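Local coordinates for sensor protein (Rhodopseudomonas palustris, PDB 2OOL) that binds a biliverdin chromophore in its N-terminal photosensory domain and, as a bacteriophytochrome, probably passes light signals on through a histidine kinase, at residues E134-F145 / F305-A313. Sequence-based numbering, arbitrary orientation. Where two conformers were deposited one is given.
Sequences EPRDESRYTNEF and FVSYEVRQA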
loop_
_atom_site.group_PDB
_atom_site.type_symbol
_atom_site.label_atom_id
_atom_site.label_comp_id
_atom_site.label_asym_id
_atom_site.label_seq_id
_atom_site.Cartn_x
_atom_site.Cartn_y
_atom_site.Cartn_z
ATOM N N GLU A 134 -15.069 -2.971 14.981
ATOM C CA GLU A 134 -15.435 -1.957 13.966
ATOM C C GLU A 134 -16.000 -2.669 12.749
ATOM O O GLU A 134 -15.697 -3.810 12.544
ATOM C CB GLU A 134 -14.183 -1.187 13.465
ATOM C CG GLU A 134 -13.694 -0.059 14.356
ATOM C CD GLU A 134 -12.627 0.843 13.705
ATOM O OE1 GLU A 134 -12.142 0.537 12.563
ATOM O OE2 GLU A 134 -12.229 1.823 14.389
ATOM N N PRO A 135 -16.706 -1.936 11.863
ATOM C CA PRO A 135 -17.051 -2.516 10.575
ATOM C C PRO A 135 -15.815 -2.830 9.743
ATOM O O PRO A 135 -14.781 -2.168 9.869
ATOM C CB PRO A 135 -17.881 -1.427 9.884
ATOM C CG PRO A 135 -18.185 -0.403 10.922
ATOM C CD PRO A 135 -17.160 -0.545 12.002
ATOM N N ARG A 136 -15.919 -3.827 8.889
ATOM C CA ARG A 136 -14.787 -4.258 8.102
ATOM C C ARG A 136 -14.517 -3.384 6.876
ATOM O O ARG A 136 -15.386 -2.662 6.402
ATOM C CB ARG A 136 -15.004 -5.696 7.620
ATOM C CG ARG A 136 -15.242 -6.693 8.742
ATOM C CD ARG A 136 -14.962 -8.126 8.319
ATOM N NE ARG A 136 -13.597 -8.273 7.830
ATOM C CZ ARG A 136 -13.103 -9.385 7.282
ATOM N NH1 ARG A 136 -13.846 -10.504 7.191
ATOM N NH2 ARG A 136 -11.838 -9.409 6.857
ATOM N N ASP A 137 -13.311 -3.522 6.350
ATOM C CA ASP A 137 -12.942 -2.876 5.125
ATOM C C ASP A 137 -13.779 -3.426 3.971
ATOM O O ASP A 137 -13.929 -4.648 3.832
ATOM C CB ASP A 137 -11.459 -3.085 4.839
ATOM C CG ASP A 137 -10.991 -2.296 3.630
ATOM O OD1 ASP A 137 -10.721 -1.077 3.759
ATOM O OD2 ASP A 137 -10.901 -2.907 2.551
ATOM N N GLU A 138 -14.317 -2.520 3.157
ATOM C CA GLU A 138 -15.263 -2.898 2.072
ATOM C C GLU A 138 -14.776 -2.700 0.634
ATOM O O GLU A 138 -15.602 -2.652 -0.272
ATOM C CB GLU A 138 -16.575 -2.091 2.223
ATOM C CG GLU A 138 -17.713 -2.785 3.000
ATOM C CD GLU A 138 -18.978 -1.890 3.087
ATOM O OE1 GLU A 138 -19.783 -1.882 2.107
ATOM O OE2 GLU A 138 -19.148 -1.199 4.135
ATOM N N SER A 139 -13.486 -2.587 0.357
ATOM C CA SER A 139 -13.148 -2.170 -1.042
ATOM C C SER A 139 -13.173 -3.287 -2.093
ATOM O O SER A 139 -12.659 -4.391 -1.912
ATOM C CB SER A 139 -11.834 -1.377 -1.139
ATOM O OG SER A 139 -11.618 -0.949 -2.494
ATOM N N ARG A 140 -13.748 -2.964 -3.241
ATOM C CA ARG A 140 -13.644 -3.847 -4.381
ATOM C C ARG A 140 -12.388 -3.478 -5.211
ATOM O O ARG A 140 -12.242 -3.983 -6.337
ATOM C CB ARG A 140 -14.919 -3.778 -5.251
ATOM C CG ARG A 140 -16.276 -3.643 -4.484
ATOM C CD ARG A 140 -17.438 -3.448 -5.515
ATOM N NE ARG A 140 -18.736 -3.020 -4.944
ATOM C CZ ARG A 140 -19.823 -2.750 -5.680
ATOM N NH1 ARG A 140 -19.770 -2.856 -7.005
ATOM N NH2 ARG A 140 -20.965 -2.368 -5.102
ATOM N N TYR A 141 -11.502 -2.619 -4.672
ATOM C CA TYR A 141 -10.405 -1.989 -5.475
ATOM C C TYR A 141 -9.056 -1.875 -4.737
ATOM O O TYR A 141 -8.382 -0.824 -4.806
ATOM C CB TYR A 141 -10.876 -0.597 -5.994
ATOM C CG TYR A 141 -12.170 -0.715 -6.780
ATOM C CD1 TYR A 141 -12.236 -1.562 -7.888
ATOM C CD2 TYR A 141 -13.340 -0.054 -6.384
ATOM C CE1 TYR A 141 -13.416 -1.734 -8.613
ATOM C CE2 TYR A 141 -14.553 -0.222 -7.118
ATOM C CZ TYR A 141 -14.570 -1.068 -8.218
ATOM O OH TYR A 141 -15.714 -1.285 -8.965
ATOM N N THR A 142 -8.671 -2.969 -4.060
ATOM C CA THR A 142 -7.498 -2.990 -3.189
ATOM C C THR A 142 -6.184 -2.922 -3.996
ATOM O O THR A 142 -5.250 -2.215 -3.592
ATOM C CB THR A 142 -7.491 -4.231 -2.207
ATOM O OG1 THR A 142 -8.739 -4.317 -1.494
ATOM C CG2 THR A 142 -6.340 -4.139 -1.191
ATOM N N ASN A 143 -6.119 -3.599 -5.145
ATOM C CA ASN A 143 -4.919 -3.500 -6.018
ATOM C C ASN A 143 -4.638 -2.049 -6.534
ATOM O O ASN A 143 -3.492 -1.566 -6.475
ATOM C CB ASN A 143 -4.980 -4.521 -7.163
ATOM C CG ASN A 143 -4.692 -5.965 -6.682
ATOM O OD1 ASN A 143 -3.771 -6.211 -5.893
ATOM N ND2 ASN A 143 -5.474 -6.919 -7.179
ATOM N N GLU A 144 -5.690 -1.383 -7.005
ATOM C CA GLU A 144 -5.646 0.049 -7.320
ATOM C C GLU A 144 -5.231 0.870 -6.095
ATOM O O GLU A 144 -4.442 1.808 -6.189
ATOM C CB GLU A 144 -7.015 0.543 -7.806
ATOM C CG GLU A 144 -7.576 -0.188 -9.029
ATOM C CD GLU A 144 -8.818 0.484 -9.599
ATOM O OE1 GLU A 144 -9.114 1.649 -9.234
ATOM O OE2 GLU A 144 -9.503 -0.162 -10.421
ATOM N N PHE A 145 -5.790 0.523 -4.947
ATOM C CA PHE A 145 -5.458 1.176 -3.703
ATOM C C PHE A 145 -3.956 1.119 -3.431
ATOM O O PHE A 145 -3.357 2.157 -3.182
ATOM C CB PHE A 145 -6.220 0.478 -2.581
ATOM C CG PHE A 145 -5.950 1.012 -1.227
ATOM C CD1 PHE A 145 -6.549 2.181 -0.802
ATOM C CD2 PHE A 145 -5.170 0.297 -0.330
ATOM C CE1 PHE A 145 -6.335 2.656 0.486
ATOM C CE2 PHE A 145 -4.967 0.763 0.987
ATOM C CZ PHE A 145 -5.546 1.948 1.377
ATOM N N PHE A 305 -17.712 6.649 7.413
ATOM C CA PHE A 305 -16.726 5.811 8.086
ATOM C C PHE A 305 -15.592 5.468 7.154
ATOM O O PHE A 305 -15.783 5.314 5.959
ATOM C CB PHE A 305 -17.370 4.518 8.590
ATOM C CG PHE A 305 -16.431 3.624 9.391
ATOM C CD1 PHE A 305 -16.016 2.392 8.885
ATOM C CD2 PHE A 305 -15.958 4.024 10.633
ATOM C CE1 PHE A 305 -15.174 1.573 9.600
ATOM C CE2 PHE A 305 -15.101 3.220 11.365
ATOM C CZ PHE A 305 -14.704 1.964 10.839
ATOM N N VAL A 306 -14.408 5.351 7.719
ATOM C CA VAL A 306 -13.223 4.959 6.998
ATOM C C VAL A 306 -12.639 3.750 7.726
ATOM O O VAL A 306 -12.453 3.786 8.965
ATOM C CB VAL A 306 -12.169 6.155 6.934
ATOM C CG1 VAL A 306 -10.918 5.758 6.149
ATOM C CG2 VAL A 306 -12.795 7.370 6.303
ATOM N N SER A 307 -12.417 2.651 7.004
ATOM C CA SER A 307 -12.010 1.373 7.674
ATOM C C SER A 307 -10.636 1.453 8.326
ATOM O O SER A 307 -9.850 2.311 8.008
ATOM C CB SER A 307 -11.998 0.210 6.687
ATOM O OG SER A 307 -10.827 0.268 5.876
ATOM N N TYR A 308 -10.317 0.540 9.236
ATOM C CA TYR A 308 -9.057 0.613 9.931
ATOM C C TYR A 308 -7.862 0.617 8.961
ATOM O O TYR A 308 -6.871 1.346 9.174
ATOM C CB TYR A 308 -8.924 -0.567 10.851
ATOM C CG TYR A 308 -7.828 -0.450 11.864
ATOM C CD1 TYR A 308 -8.014 0.289 13.015
ATOM C CD2 TYR A 308 -6.626 -1.094 11.681
ATOM C CE1 TYR A 308 -7.018 0.375 13.967
ATOM C CE2 TYR A 308 -5.627 -1.018 12.631
ATOM C CZ TYR A 308 -5.823 -0.275 13.755
ATOM O OH TYR A 308 -4.831 -0.191 14.716
ATOM N N GLU A 309 -7.942 -0.237 7.933
ATOM C CA GLU A 309 -6.868 -0.415 6.987
ATOM C C GLU A 309 -6.668 0.858 6.136
ATOM O O GLU A 309 -5.530 1.207 5.833
ATOM C CB GLU A 309 -7.130 -1.623 6.045
ATOM C CG GLU A 309 -7.182 -3.016 6.720
ATOM C CD GLU A 309 -8.599 -3.464 7.085
ATOM O OE1 GLU A 309 -9.438 -2.592 7.434
ATOM O OE2 GLU A 309 -8.874 -4.694 7.007
ATOM N N VAL A 310 -7.750 1.552 5.781
ATOM C CA VAL A 310 -7.620 2.832 5.104
ATOM C C VAL A 310 -6.955 3.891 5.988
ATOM O O VAL A 310 -6.135 4.687 5.498
ATOM C CB VAL A 310 -8.936 3.328 4.501
ATOM C CG1 VAL A 310 -8.759 4.759 3.913
ATOM C CG2 VAL A 310 -9.393 2.361 3.364
ATOM N N ARG A 311 -7.264 3.874 7.282
ATOM C CA ARG A 311 -6.633 4.754 8.263
ATOM C C ARG A 311 -5.172 4.436 8.420
ATOM O O ARG A 311 -4.369 5.369 8.520
ATOM C CB ARG A 311 -7.399 4.765 9.616
ATOM C CG ARG A 311 -8.872 5.177 9.398
ATOM C CD ARG A 311 -9.699 5.625 10.586
ATOM N NE ARG A 311 -9.564 4.883 11.827
ATOM C CZ ARG A 311 -10.273 3.793 12.160
ATOM N NH1 ARG A 311 -11.125 3.220 11.306
ATOM N NH2 ARG A 311 -10.108 3.250 13.345
ATOM N N GLN A 312 -4.788 3.156 8.400
ATOM C CA GLN A 312 -3.380 2.790 8.437
ATOM C C GLN A 312 -2.627 3.310 7.181
ATOM O O GLN A 312 -1.415 3.590 7.254
ATOM C CB GLN A 312 -3.174 1.291 8.534
ATOM C CG GLN A 312 -3.586 0.639 9.850
ATOM C CD GLN A 312 -3.367 -0.866 9.813
ATOM O OE1 GLN A 312 -3.934 -1.590 8.956
ATOM N NE2 GLN A 312 -2.521 -1.341 10.701
ATOM N N ALA A 313 -3.335 3.389 6.049
ATOM C CA ALA A 313 -2.745 3.905 4.809
ATOM C C ALA A 313 -2.486 5.413 4.921
ATOM O O ALA A 313 -1.412 5.855 4.616
ATOM C CB ALA A 313 -3.619 3.594 3.603
HETATM O O HOH W 1 -12.249 -1.032 10.493
HETATM O O HOH W 2 -11.466 -5.505 7.088
#
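Pro135 lays its ring over one face of Phe305, a CH-pi contact with Pro135 CG 4.2 Å from the centroid of the Phe305 ring and 25° off its normal. With CG anti to the backbone N (chi1 -176°), the phenylalanine ring reaches Pro135 and also turns its edge to Glu134, whose OE1 lies 3.4 Å from Phe305 CZ. The Glu134 carboxylate, its plane nearly perpendicular to that ring, takes an end-on salt bridge from Arg311. Arg311 NH2 meets the syn lone pair of Glu134 OE2 at 2.8 Å, while NH1 gives Glu134 OE1 a straighter bond of 3.1 Å (161°). NH1 also donates to Val306 O in the carbonyl plane, which ties the guanidinium to the chain just before its own helix. A methionine in place of Arg311 would probably leave the buried Glu134 carboxylate without its counter-charge and Val306 O without this donor. Water 1 bridges Glu134 OE1 to Tyr308 N in the first turn of the helix. Just before Tyr308, Ser307 OG donates to the anti lone pair of Asp137 OD1 at 2.5 Å and, as N-cap, weakly accepts from Val310 N. Glu309 OE1 closes on Asp137 CB, and water 2 joins Glu309 OE2 to the backbone N of Asp137. Beyond the loop, Phe145 brings CZ to within 3.4 Å of Ala313 CB and CE1 near Val310 CG2. The contact thus fastens the linker leaving PAS-domain strand 128-134 to the start of the long GAF helix 308-332; strand 114-125 borders Tyr308 and Glu309, strand 230-233 borders Arg311, helix 162-177 packs on Phe145 and Ala313, and Arg150 of the second subunit packs against Phe145 and Glu309.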